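Local atomic coordinates of probable branched-chain amino acid ABC transporter, amino acid binding protein (Thermus thermophilus, PDB entry 3LKB), a protein that binds valine and probably delivers branched-chain amino acids to an ABC transporter in the membrane. Residues G4-L10 against G46-V52; N60-Q64 against G85-L90; Y126-V131 against A158-A163; A144-V150 against V199-Q205; A300-A304 against V316-I320. The protein carries 2 engineered substitutions. All coordinates share one frame; numbering follows the deposited sequence.

Overall arrangement
Valine sits between the two lobes of a periplasmic binding protein, and the five contacts are shared out around it. Contacts 1 and 5 lie on one side of the chain's centre, their own centres about 15 Å apart, and touch where Phe49 meets Ile301. Contacts 3 and 4 lie on the opposite side from contact 1, about 12 Å between centres, meeting through Tyr126 and Gln205. Contact 2 is about 25 Å from contacts 1 and 5 and about 22 Å from contact 3, centre to centre. Contact 3 supplies Tyr126 to the valine pocket, whereas Gly85 in contact 2 and the side chain of Gln205 in contact 4 are each about 6 Å from the ligand.

Contact 1 (G4-L10 against G46-V52); sequences GQQQVTL and GVVFNCV
Thr9 and Asn50 lie alongside each other on one face of two parallel strands, and Asn50 ND2 gives a hydrogen bond to Thr9 OG1 at 3.0 Å. The hydroxyl is close to the plane of the asparagine amide, and the hydrogen bond is fairly straight (158° at the hydrogen). Asn50 CG stands opposite its own backbone N (chi1 179°), which brings the amide beside the threonine. On the same face the extended chain of Gln7 slants across, its OE1 3.6 Å from Asn50 CB. Thr9 CG2 adds an apolar touch with Val52 CG2. Polar groups suit this face, part of which is open to solvent.

The other face is mainly apolar, with Gln6 at its edge, where its CG lies near Val47 CG2. Val8 and Phe49 point the same way, with Val8 CG1 4.0 Å from Phe49 CE1. Val47 CG1 lies over the centre of the Phe49 ring, covering one face of it, and also packs on Val8 CB at 3.8 Å. Between the faces the backbones form a regular parallel ladder: Val8 N binds Val48 O and Asn50 N binds Val8 O, the latter at 2.7 Å. Gly46 opens the ladder with a positive phi (88°) that glycine reaches easily, offering its O to Gln6 N at 2.9 Å.

The two strands belong to a beta-alpha-beta unit whose connecting element is helix 21-41. Cys35 of that helix covers Leu10, Phe49 and Cys51, helix 285-308 packs on Leu10 and Phe49 through Ala297, Val298 and Ile301, and Phe74 covers Thr9 and Asn50.

Contact 2 (N60-Q64 against G85-L90); sequences NANTQ and GANLQL
Thr63 and Ala86 bring together the apolar part of this helix pair, with Thr63 CG2 3.9 Å from Ala86 CB. The same methyl reaches Leu90 CD1 at 4.1 Å, while the other leucine branch, CD2, lies against Gln64 CG, so the leucine tip fills the angle between two side chains of the first helix. Thr63 keeps its methyl in this interface and turns OG1 to Asp56 OD2 and Asn59 O, which shows why a residue with one apolar and one polar branch fits here.

The amide groups come closer, but without a hydrogen bond between the segments. Asn60 OD1 stands 3.3 Å from Ala86 N, where the angle is too poor for one, and it rests 3.5 Å from Ala86 CB. Gln89 OE1 approaches Asn60 CB at 3.6 Å, with the two amide planes nearly perpendicular (88°). The small Ala86 lets the asparagine come close to the helix backbone.

The axes of the two short segments approach to 9.5 Å, at 53°. Helix 60-72 follows strand 47-55, and strand 79-81 leads into helix 84-97, whose Thr84 lines the valine pocket. Asn62, on helix 60-72, bonds to Gly276 O of the second subunit.

Contact 3 (Y126-V131 against A158-A163); sequences YSEQVV and APVEDA. With VAL (valine), chain C.
Pro159 and Val130 meet at the apolar centre, Val130 CG2 lying 3.9 Å from Pro159 CG with the two side chains at about a right angle. The contact joins two neighbouring helices packed on the same face of the mixed sheet of one lobe, in the alpha/beta fold of periplasmic binding proteins. The compact proline ring also presses its CB on Tyr126 CB at 3.9 Å. Val130 is split between two partners: CG1, opposite its backbone N (chi1 163°), reaches Ala163 CB at 3.7 Å while CG2 stays on the proline. The two methyls of a valine thus let one residue pack on both the proline ring and the alanine.

Farther out, Ala158 CB touches Tyr126 CD2 at 3.7 Å and supports the ring, whose end leads away from the interface to the bound valine. CG2 of the ligand is at the ring's edge, near its plane, 3.7 Å from CE2; the still shorter approach to the hydroxyl is doubtful. Tyr232, itself a pocket residue, and Gln205 also pack on this tyrosine.

The edge of the contact is polar. His382 and Phe378 of helix 376-383 pack there, on Asp162 and Ser127 respectively. A serine suits the spot because its short side chain fits beside Pro159 CA while carrying a donor: Ser127 OG donates a hydrogen bond of 2.7 Å to Asp162 OD2, which accepts through its lone pair pointing away from OD1.

Contact 4 (A144-V150 against V199-Q205); sequences AKVALVV and VEYVVHQ
Ala147 and Val199 form the tightest apolar pair, Ala147 CB against Val199 CG1 at 3.6 Å. Most of the contact is packed in this way. On the same face Val149 is shared between neighbours: CG2 meets Val202 CG1 at 4.0 Å and CG1 lies by His204 CD2, the valine and histidine side chains pointing the same way. On the reverse face Leu148 runs beside Val203, its CD2 3.7 Å from Val203 CB, and Val150 CG2 touches Gln205 CB. Beta-branched residues suit both faces of a buried strand pair, and the small Ala147 accommodates the bulk of Val199. The backbone hydrogen bonds of a parallel pair join the strands: Val203 N to Ala147 O, Val149 N to Val203 O and Gln205 N to Val149 O.

The partly exposed end at Lys145 and Glu200 has less apolar packing and is held by hydrogen bonds instead. Here the side chain of Glu200, extended beyond CG, reaches back so that OE1 accepts from Lys145 N at 2.8 Å through the lone pair facing away from OE2. Lys145 O receives Glu200 N at 2.9 Å and, weakly, Tyr201 N at 3.3 Å (132°). The Lys145 side chain is bent and leads off, its NZ 6.5 Å from Glu200 OE1, while Glu200 OE2 makes its salt bridge with Lys141.

Strand 145-150 lies between strands 173-179 and 201-205 in the mixed sheet, and 226-229 borders 201-205 on its other side. Phe194 of helix 188-196 covers Ala147, Val149 and Val202; Ile137 of helix 126-140 covers Ala144, Tyr201 and Val203.

Contact 5 (A300-A304 against V316-I320); sequences AIRRA and VYQAI
Arg303 NH1 and Ala319 O come near each other on either side of a water, which lies 3.1 Å from Arg303 NH1, at the edge of the guanidinium group and in its plane. The modelled distance from this water to Ala319 O is too short to trust, so that half of the bridge is doubtful. The carbonyl O of Asn327 also holds Arg303 NH1, and Arg303 NE forms a salt bridge with Glu299 OE2, which takes Arg302 NH2 as well. A long arginine suits the position: its first part packs while its end, carried away by a chain extended from CG to NE, reaches these partners.

Nearer the backbone, Arg303 CB rests on Ala319 CB at 3.8 Å. The alanine methyl is also 3.3 Å from Ala300 O, an oxygen already bonded to Ala304 N at 2.8 Å within its own helix. The setting is two successive helices, 285-308 and 313-321, joined by a short loop and crossing steeply: the segments 300-304 and 316-320 stand at 107°, their axes 7.9 Å apart. Small alanines at 300, 304 and 319 line the closest approach and suit the short spacing.

The methyl of Ala300 lies 3.7 Å from Ile320 CG1 and also meets Val316 CG1. Val316 CG2 faces Ala304 CB at 4.3 Å, so the branched valine spans both alanines of the first helix. Ile301 packs on Ile311 of the link, whereas Ile320 continues the apolar patch to Phe120.

Contact 1 (G4-L10 against G46-V52)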
# COMPACT_ATOMS: atom_id res chain seq x y z
N GLY A 4 21.41 -33.03 -2.79
CA GLY A 4 20.45 -32.51 -3.75
C GLY A 4 19.88 -31.17 -3.35
O GLY A 4 20.32 -30.56 -2.37
N GLN A 5 18.89 -30.71 -4.09
CA GLN A 5 18.16 -29.50 -3.76
C GLN A 5 17.40 -29.61 -2.44
O GLN A 5 16.69 -30.58 -2.22
CB GLN A 5 17.15 -29.18 -4.86
CG GLN A 5 17.73 -28.52 -6.15
CD GLN A 5 16.65 -28.31 -7.23
OE1 GLN A 5 16.69 -27.32 -7.98
NE2 GLN A 5 15.68 -29.23 -7.31
N GLN A 6 17.54 -28.61 -1.58
CA GLN A 6 16.67 -28.48 -0.40
C GLN A 6 15.88 -27.16 -0.41
O GLN A 6 16.27 -26.17 -1.04
CB GLN A 6 17.48 -28.60 0.89
CG GLN A 6 18.49 -27.48 1.03
CD GLN A 6 19.33 -27.62 2.28
OE1 GLN A 6 18.82 -27.56 3.41
NE2 GLN A 6 20.64 -27.82 2.10
N GLN A 7 14.74 -27.17 0.26
CA GLN A 7 13.93 -25.97 0.38
C GLN A 7 14.31 -25.18 1.65
O GLN A 7 14.40 -25.75 2.77
CB GLN A 7 12.45 -26.32 0.37
CG GLN A 7 11.58 -25.08 0.31
CD GLN A 7 10.11 -25.40 0.14
OE1 GLN A 7 9.47 -24.90 -0.80
NE2 GLN A 7 9.55 -26.22 1.05
N VAL A 8 14.54 -23.88 1.45
CA VAL A 8 14.78 -22.95 2.54
C VAL A 8 13.85 -21.70 2.48
O VAL A 8 13.75 -20.99 1.44
CB VAL A 8 16.27 -22.53 2.64
CG1 VAL A 8 16.44 -21.33 3.59
CG2 VAL A 8 17.15 -23.71 3.08
N THR A 9 13.17 -21.44 3.60
CA THR A 9 12.25 -20.34 3.69
C THR A 9 12.87 -19.04 4.17
O THR A 9 13.55 -18.95 5.21
CB THR A 9 11.05 -20.68 4.49
OG1 THR A 9 10.33 -21.72 3.79
CG2 THR A 9 10.14 -19.43 4.60
N LEU A 10 12.63 -18.03 3.34
CA LEU A 10 13.07 -16.70 3.62
C LEU A 10 11.78 -15.97 3.96
O LEU A 10 10.92 -15.82 3.12
CB LEU A 10 13.73 -16.13 2.37
CG LEU A 10 14.73 -15.03 2.70
CD1 LEU A 10 15.69 -15.56 3.74
CD2 LEU A 10 15.48 -14.62 1.47
N GLY A 46 22.38 -25.60 -4.47
CA GLY A 46 21.66 -26.67 -3.81
C GLY A 46 20.47 -26.21 -2.97
O GLY A 46 19.93 -27.00 -2.21
N VAL A 47 20.07 -24.95 -3.09
CA VAL A 47 19.00 -24.42 -2.25
C VAL A 47 17.94 -23.71 -3.09
O VAL A 47 18.26 -22.80 -3.86
CB VAL A 47 19.55 -23.43 -1.22
CG1 VAL A 47 18.43 -22.68 -0.51
CG2 VAL A 47 20.41 -24.13 -0.23
N VAL A 48 16.68 -24.11 -2.98
CA VAL A 48 15.65 -23.22 -3.55
C VAL A 48 14.96 -22.46 -2.43
O VAL A 48 14.56 -23.05 -1.42
CB VAL A 48 14.69 -23.89 -4.60
CG1 VAL A 48 15.30 -25.17 -5.13
CG2 VAL A 48 13.32 -24.19 -4.05
N PHE A 49 14.93 -21.13 -2.56
CA PHE A 49 14.27 -20.32 -1.55
C PHE A 49 12.77 -20.34 -1.74
O PHE A 49 12.26 -20.10 -2.84
CB PHE A 49 14.82 -18.89 -1.48
CG PHE A 49 16.25 -18.81 -0.98
CD1 PHE A 49 16.53 -18.80 0.39
CD2 PHE A 49 17.31 -18.76 -1.88
CE1 PHE A 49 17.85 -18.73 0.85
CE2 PHE A 49 18.64 -18.70 -1.43
CZ PHE A 49 18.91 -18.68 -0.08
N ASN A 50 12.08 -20.68 -0.67
CA ASN A 50 10.67 -20.43 -0.56
C ASN A 50 10.49 -19.01 0.07
O ASN A 50 10.88 -18.71 1.22
CB ASN A 50 10.06 -21.54 0.31
CG ASN A 50 8.61 -21.36 0.52
OD1 ASN A 50 7.91 -21.03 -0.41
ND2 ASN A 50 8.13 -21.57 1.76
N CYS A 51 9.92 -18.12 -0.72
CA CYS A 51 9.83 -16.73 -0.35
C CYS A 51 8.50 -16.41 0.32
O CYS A 51 7.49 -16.45 -0.32
CB CYS A 51 9.93 -15.87 -1.58
SG CYS A 51 9.77 -14.14 -1.03
N VAL A 52 8.51 -16.13 1.61
CA VAL A 52 7.30 -15.83 2.29
C VAL A 52 7.33 -14.40 2.83
O VAL A 52 8.11 -14.06 3.72
CB VAL A 52 7.01 -16.85 3.37
CG1 VAL A 52 5.75 -16.47 4.09
CG2 VAL A 52 6.92 -18.26 2.72

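Contact 2 (N60-Q64 against G85-L90)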
# COMPACT_ATOMS: atom_id res chain seq x y z
N ASN A 60 1.25 -5.78 15.74
CA ASN A 60 2.15 -6.68 16.45
C ASN A 60 1.61 -8.10 16.67
O ASN A 60 2.40 -9.04 16.61
CB ASN A 60 2.58 -6.07 17.79
CG ASN A 60 3.30 -4.75 17.63
OD1 ASN A 60 3.80 -4.39 16.55
ND2 ASN A 60 3.35 -4.00 18.69
N ALA A 61 0.28 -8.25 16.89
CA ALA A 61 -0.38 -9.56 16.98
C ALA A 61 -0.38 -10.35 15.68
O ALA A 61 -0.18 -11.60 15.68
CB ALA A 61 -1.82 -9.43 17.51
N ASN A 62 -0.60 -9.67 14.56
CA ASN A 62 -0.36 -10.33 13.28
C ASN A 62 1.11 -10.77 13.19
O ASN A 62 1.38 -11.93 12.88
CB ASN A 62 -0.82 -9.47 12.07
CG ASN A 62 -2.32 -9.22 12.08
OD1 ASN A 62 -3.04 -10.00 12.65
ND2 ASN A 62 -2.79 -8.10 11.50
N THR A 63 2.06 -9.89 13.52
CA THR A 63 3.48 -10.25 13.39
C THR A 63 3.88 -11.48 14.23
O THR A 63 4.64 -12.33 13.77
CB THR A 63 4.38 -9.08 13.79
OG1 THR A 63 3.98 -7.90 13.10
CG2 THR A 63 5.88 -9.40 13.54
N GLN A 64 3.34 -11.58 15.44
CA GLN A 64 3.65 -12.68 16.32
C GLN A 64 3.10 -13.98 15.74
O GLN A 64 3.78 -15.03 15.74
CB GLN A 64 3.09 -12.45 17.75
CG GLN A 64 3.60 -13.46 18.84
CD GLN A 64 3.03 -13.19 20.23
OE1 GLN A 64 3.04 -12.04 20.69
NE2 GLN A 64 2.54 -14.24 20.91
N GLY A 85 8.02 -1.87 17.37
CA GLY A 85 7.18 -2.31 18.42
C GLY A 85 7.13 -3.79 18.44
O GLY A 85 7.23 -4.37 19.45
N ALA A 86 7.05 -4.37 17.27
CA ALA A 86 6.98 -5.81 17.11
C ALA A 86 8.27 -6.46 17.54
O ALA A 86 8.23 -7.41 18.34
CB ALA A 86 6.64 -6.20 15.66
N ASN A 87 9.40 -5.95 17.06
CA ASN A 87 10.71 -6.46 17.45
C ASN A 87 10.94 -6.37 18.94
O ASN A 87 11.41 -7.34 19.53
CB ASN A 87 11.84 -5.74 16.72
CG ASN A 87 12.02 -6.25 15.31
OD1 ASN A 87 11.40 -5.76 14.35
ND2 ASN A 87 12.90 -7.20 15.16
N LEU A 88 10.63 -5.22 19.57
CA LEU A 88 10.68 -5.14 21.06
C LEU A 88 9.93 -6.28 21.77
O LEU A 88 10.46 -6.93 22.64
CB LEU A 88 10.18 -3.79 21.56
CG LEU A 88 11.24 -2.71 21.24
CD1 LEU A 88 10.69 -1.28 21.39
CD2 LEU A 88 12.43 -2.93 22.18
N GLN A 89 8.72 -6.55 21.31
CA GLN A 89 7.83 -7.52 21.89
C GLN A 89 8.35 -8.95 21.69
O GLN A 89 8.25 -9.75 22.58
CB GLN A 89 6.48 -7.37 21.16
CG GLN A 89 5.36 -7.45 22.06
CD GLN A 89 3.99 -7.21 21.42
OE1 GLN A 89 3.46 -8.05 20.67
NE2 GLN A 89 3.37 -6.07 21.79
N LEU A 90 8.86 -9.26 20.51
CA LEU A 90 9.45 -10.58 20.22
C LEU A 90 10.87 -10.85 20.72
O LEU A 90 11.32 -12.00 20.60
CB LEU A 90 9.49 -10.80 18.70
CG LEU A 90 8.14 -10.48 18.10
CD1 LEU A 90 8.27 -10.65 16.65
CD2 LEU A 90 7.16 -11.48 18.64

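Contact 3 (Y126-V131 against A158-A163)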
# COMPACT_ATOMS: atom_id res chain seq x y z
N TYR A 126 18.40 4.77 14.58
CA TYR A 126 17.65 6.03 14.60
C TYR A 126 18.35 7.05 15.48
O TYR A 126 18.47 8.22 15.10
CB TYR A 126 16.20 5.86 15.12
CG TYR A 126 15.35 4.87 14.34
CD1 TYR A 126 15.32 4.94 12.96
CD2 TYR A 126 14.58 3.86 14.98
CE1 TYR A 126 14.58 4.09 12.24
CE2 TYR A 126 13.84 2.99 14.24
CZ TYR A 126 13.86 3.12 12.87
OH TYR A 126 13.18 2.33 12.02
N SER A 127 18.78 6.61 16.65
CA SER A 127 19.55 7.46 17.58
C SER A 127 20.83 8.10 17.02
O SER A 127 21.01 9.32 17.13
CB SER A 127 19.89 6.68 18.85
OG SER A 127 18.69 6.39 19.52
N GLU A 128 21.71 7.30 16.41
CA GLU A 128 22.92 7.86 15.81
C GLU A 128 22.56 8.90 14.75
O GLU A 128 23.15 9.97 14.70
CB GLU A 128 23.81 6.75 15.21
CG GLU A 128 25.18 7.23 14.75
CD GLU A 128 26.27 6.17 14.78
OE1 GLU A 128 26.01 4.93 14.88
OE2 GLU A 128 27.43 6.59 14.72
N GLN A 129 21.61 8.54 13.89
CA GLN A 129 21.07 9.40 12.84
C GLN A 129 20.62 10.72 13.42
O GLN A 129 21.05 11.77 12.98
CB GLN A 129 19.88 8.68 12.10
CG GLN A 129 20.37 7.50 11.26
CD GLN A 129 19.27 6.58 10.81
OE1 GLN A 129 18.09 6.92 10.77
NE2 GLN A 129 19.66 5.38 10.49
N VAL A 130 19.76 10.68 14.42
CA VAL A 130 19.24 11.86 15.02
C VAL A 130 20.31 12.72 15.72
O VAL A 130 20.34 13.89 15.52
CB VAL A 130 18.01 11.60 15.94
CG1 VAL A 130 17.77 12.69 16.82
CG2 VAL A 130 16.84 11.33 15.20
N VAL A 131 21.20 12.10 16.48
CA VAL A 131 22.35 12.74 17.04
C VAL A 131 23.30 13.31 15.97
O VAL A 131 23.85 14.34 16.14
CB VAL A 131 23.10 11.80 18.04
CG1 VAL A 131 24.32 12.36 18.53
CG2 VAL A 131 22.25 11.38 19.12
N ALA A 158 11.62 6.10 19.44
CA ALA A 158 12.93 5.50 19.56
C ALA A 158 14.14 6.39 19.86
O ALA A 158 14.88 6.12 20.74
CB ALA A 158 13.21 4.66 18.37
N PRO A 159 14.34 7.42 19.07
CA PRO A 159 15.56 8.20 19.28
C PRO A 159 15.38 9.41 20.22
O PRO A 159 16.32 10.15 20.47
CB PRO A 159 15.93 8.65 17.86
CG PRO A 159 14.63 8.90 17.21
CD PRO A 159 13.66 7.84 17.83
N VAL A 160 14.18 9.62 20.73
CA VAL A 160 13.90 10.79 21.58
C VAL A 160 14.84 10.98 22.79
O VAL A 160 15.40 12.05 22.96
CB VAL A 160 12.43 10.80 21.95
CG1 VAL A 160 12.11 11.94 22.91
CG2 VAL A 160 11.64 10.98 20.68
N GLU A 161 15.06 9.95 23.60
CA GLU A 161 15.98 10.06 24.72
C GLU A 161 17.46 10.35 24.36
O GLU A 161 18.10 11.19 25.00
CB GLU A 161 15.86 8.87 25.65
CG GLU A 161 14.57 8.96 26.54
CD GLU A 161 14.30 10.40 27.14
OE1 GLU A 161 15.16 10.91 27.93
OE2 GLU A 161 13.21 10.99 26.81
N ASP A 162 17.98 9.70 23.32
CA ASP A 162 19.35 10.00 22.89
C ASP A 162 19.45 11.41 22.36
O ASP A 162 20.47 12.06 22.53
CB ASP A 162 19.88 8.93 21.91
CG ASP A 162 20.05 7.57 22.59
OD1 ASP A 162 20.44 7.55 23.77
OD2 ASP A 162 19.76 6.52 21.99
N ALA A 163 18.37 11.91 21.79
CA ALA A 163 18.37 13.29 21.30
C ALA A 163 18.39 14.31 22.44
O ALA A 163 19.08 15.31 22.37
CB ALA A 163 17.19 13.53 20.40
N VAL C . 8.89 2.08 10.30
CA VAL C . 10.03 1.40 11.01
C VAL C . 10.28 -0.01 10.58
O VAL C . 11.11 -0.13 9.71
CB VAL C . 9.85 1.32 12.51
CG1 VAL C . 8.75 0.45 12.89
CG2 VAL C . 11.03 0.81 13.06

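Contact 4 (A144-V150 against V199-Q205)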
# COMPACT_ATOMS: atom_id res chain seq x y z
N ALA A 144 20.85 26.70 19.20
CA ALA A 144 19.68 26.62 18.31
C ALA A 144 18.46 25.99 18.98
O ALA A 144 18.58 25.02 19.71
CB ALA A 144 20.00 25.88 17.04
N LYS A 145 17.29 26.54 18.72
CA LYS A 145 16.09 25.94 19.23
C LYS A 145 15.60 24.91 18.24
O LYS A 145 15.42 25.19 17.09
CB LYS A 145 15.01 26.99 19.43
CG LYS A 145 15.38 28.21 20.34
CD LYS A 145 14.34 28.28 21.43
CE LYS A 145 13.78 29.65 21.64
NZ LYS A 145 14.37 30.29 22.86
N VAL A 146 15.36 23.70 18.72
CA VAL A 146 14.94 22.61 17.87
C VAL A 146 13.69 21.92 18.41
O VAL A 146 13.49 21.83 19.62
CB VAL A 146 16.12 21.62 17.57
CG1 VAL A 146 17.33 21.95 18.33
CG2 VAL A 146 15.77 20.10 17.66
N ALA A 147 12.85 21.45 17.49
CA ALA A 147 11.66 20.73 17.86
C ALA A 147 11.77 19.35 17.23
O ALA A 147 12.33 19.19 16.13
CB ALA A 147 10.48 21.44 17.33
N LEU A 148 11.28 18.34 17.92
CA LEU A 148 11.22 17.03 17.37
C LEU A 148 9.78 16.74 17.00
O LEU A 148 8.87 17.04 17.79
CB LEU A 148 11.75 15.99 18.36
CG LEU A 148 13.17 16.14 18.96
CD1 LEU A 148 13.53 14.90 19.82
CD2 LEU A 148 14.26 16.41 17.92
N VAL A 149 9.58 16.17 15.81
CA VAL A 149 8.29 15.64 15.38
C VAL A 149 8.41 14.17 14.96
O VAL A 149 9.17 13.83 14.08
CB VAL A 149 7.68 16.49 14.21
CG1 VAL A 149 6.48 15.79 13.59
CG2 VAL A 149 7.26 17.83 14.71
N VAL A 150 7.54 13.33 15.49
CA VAL A 150 7.80 11.94 15.67
C VAL A 150 6.53 11.14 15.44
O VAL A 150 5.41 11.60 15.75
CB VAL A 150 8.32 11.81 17.07
CG1 VAL A 150 7.56 10.84 17.90
CG2 VAL A 150 9.78 11.63 17.07
N VAL A 199 11.19 28.14 17.34
CA VAL A 199 11.83 26.96 16.79
C VAL A 199 12.54 27.31 15.48
O VAL A 199 12.01 28.03 14.67
CB VAL A 199 10.82 25.77 16.61
CG1 VAL A 199 11.40 24.59 15.82
CG2 VAL A 199 10.35 25.28 17.99
N GLU A 200 13.76 26.79 15.28
CA GLU A 200 14.50 27.15 14.07
C GLU A 200 14.86 25.94 13.24
O GLU A 200 15.24 26.06 12.08
CB GLU A 200 15.73 27.97 14.41
CG GLU A 200 16.23 27.82 15.82
CD GLU A 200 17.11 29.00 16.28
OE1 GLU A 200 17.69 28.93 17.41
OE2 GLU A 200 17.23 29.98 15.49
N TYR A 201 14.72 24.77 13.85
CA TYR A 201 15.09 23.53 13.22
C TYR A 201 14.08 22.54 13.69
O TYR A 201 13.86 22.40 14.88
CB TYR A 201 16.46 23.08 13.68
CG TYR A 201 17.57 23.94 13.17
CD1 TYR A 201 18.29 23.57 12.03
CD2 TYR A 201 17.93 25.13 13.83
CE1 TYR A 201 19.32 24.37 11.56
CE2 TYR A 201 18.98 25.93 13.36
CZ TYR A 201 19.67 25.55 12.23
OH TYR A 201 20.69 26.33 11.76
N VAL A 202 13.47 21.85 12.76
CA VAL A 202 12.62 20.74 13.11
C VAL A 202 13.26 19.43 12.66
O VAL A 202 13.57 19.25 11.47
CB VAL A 202 11.24 20.87 12.46
CG1 VAL A 202 10.33 19.81 12.97
CG2 VAL A 202 10.68 22.19 12.74
N VAL A 203 13.45 18.51 13.59
CA VAL A 203 13.99 17.21 13.25
C VAL A 203 12.85 16.21 13.25
O VAL A 203 12.12 16.12 14.22
CB VAL A 203 15.03 16.76 14.27
CG1 VAL A 203 15.43 15.30 14.03
CG2 VAL A 203 16.21 17.69 14.19
N HIS A 204 12.73 15.45 12.16
CA HIS A 204 11.64 14.45 12.03
C HIS A 204 12.09 13.01 12.21
O HIS A 204 13.10 12.59 11.67
CB HIS A 204 11.04 14.55 10.64
CG HIS A 204 10.22 15.78 10.40
ND1 HIS A 204 10.78 16.99 10.02
CD2 HIS A 204 8.89 16.00 10.50
CE1 HIS A 204 9.82 17.88 9.84
NE2 HIS A 204 8.67 17.30 10.13
N GLN A 205 11.29 12.22 12.92
CA GLN A 205 11.44 10.77 12.91
C GLN A 205 10.12 10.17 12.47
O GLN A 205 9.19 10.01 13.26
CB GLN A 205 11.81 10.25 14.30
CG GLN A 205 11.64 8.75 14.50
CD GLN A 205 12.69 7.85 13.78
OE1 GLN A 205 13.37 8.28 12.84
NE2 GLN A 205 12.80 6.60 14.20

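Contact 5 (A300-A304 against V316-I320)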
# COMPACT_ATOMS: atom_id res chain seq x y z
N ALA A 300 24.40 -14.98 4.32
CA ALA A 300 24.75 -15.81 5.48
C ALA A 300 24.33 -17.27 5.27
O ALA A 300 25.06 -18.17 5.71
CB ALA A 300 24.14 -15.27 6.73
N ILE A 301 23.20 -17.53 4.62
CA ILE A 301 22.79 -18.86 4.20
C ILE A 301 23.83 -19.53 3.28
O ILE A 301 24.12 -20.68 3.41
CB ILE A 301 21.35 -18.90 3.51
CG1 ILE A 301 20.20 -18.56 4.44
CG2 ILE A 301 21.10 -20.16 2.84
CD1 ILE A 301 20.62 -18.09 5.64
N ARG A 302 24.38 -18.77 2.37
CA ARG A 302 25.39 -19.23 1.47
C ARG A 302 26.67 -19.61 2.20
O ARG A 302 27.22 -20.62 1.94
CB ARG A 302 25.68 -18.22 0.35
CG ARG A 302 26.57 -18.73 -0.71
CD ARG A 302 27.12 -17.71 -1.61
NE ARG A 302 28.01 -16.85 -0.92
CZ ARG A 302 29.30 -17.06 -0.73
NH1 ARG A 302 29.89 -18.11 -1.21
NH2 ARG A 302 29.96 -16.19 -0.05
N ARG A 303 27.10 -18.78 3.11
CA ARG A 303 28.23 -19.07 3.93
C ARG A 303 28.00 -20.25 4.85
O ARG A 303 28.82 -21.08 4.99
CB ARG A 303 28.71 -17.85 4.67
CG ARG A 303 29.46 -16.91 3.83
CD ARG A 303 29.33 -15.59 4.34
NE ARG A 303 29.90 -14.55 3.55
CZ ARG A 303 30.70 -13.64 4.04
NH1 ARG A 303 31.05 -13.75 5.26
NH2 ARG A 303 31.14 -12.68 3.30
N ALA A 304 26.83 -20.33 5.42
CA ALA A 304 26.47 -21.54 6.13
C ALA A 304 26.61 -22.81 5.24
O ALA A 304 27.04 -23.86 5.73
CB ALA A 304 25.03 -21.42 6.75
N VAL A 316 23.74 -20.35 10.42
CA VAL A 316 23.52 -19.00 9.90
C VAL A 316 24.03 -17.95 10.88
O VAL A 316 24.67 -16.98 10.46
CB VAL A 316 22.04 -18.73 9.63
CG1 VAL A 316 21.75 -17.24 9.61
CG2 VAL A 316 21.63 -19.36 8.34
N TYR A 317 23.79 -18.18 12.17
CA TYR A 317 24.37 -17.36 13.22
C TYR A 317 25.91 -17.25 13.05
O TYR A 317 26.46 -16.13 13.04
CB TYR A 317 23.93 -17.80 14.63
CG TYR A 317 24.64 -17.05 15.76
CD1 TYR A 317 24.21 -15.79 16.18
CD2 TYR A 317 25.75 -17.59 16.39
CE1 TYR A 317 24.86 -15.08 17.20
CE2 TYR A 317 26.43 -16.89 17.42
CZ TYR A 317 25.98 -15.63 17.79
OH TYR A 317 26.61 -14.89 18.78
N GLN A 318 26.58 -18.39 12.84
CA GLN A 318 28.06 -18.48 12.79
C GLN A 318 28.59 -17.79 11.56
O GLN A 318 29.65 -17.17 11.58
CB GLN A 318 28.55 -19.93 12.79
CG GLN A 318 28.31 -20.73 14.09
CD GLN A 318 29.02 -20.10 15.28
OE1 GLN A 318 30.12 -19.56 15.13
NE2 GLN A 318 28.40 -20.16 16.47
N ALA A 319 27.84 -17.89 10.48
CA ALA A 319 28.16 -17.16 9.26
C ALA A 319 28.07 -15.64 9.49
O ALA A 319 28.92 -14.91 9.03
CB ALA A 319 27.23 -17.59 8.13
N ILE A 320 27.09 -15.16 10.24
CA ILE A 320 26.96 -13.71 10.46
C ILE A 320 28.06 -13.12 11.33
O ILE A 320 28.58 -12.06 11.01
CB ILE A 320 25.56 -13.37 11.06
CG1 ILE A 320 24.45 -13.53 10.00
CG2 ILE A 320 25.52 -12.01 11.81
CD1 ILE A 320 23.13 -13.72 10.67
O HOH W 1 31.01 -15.46 7.88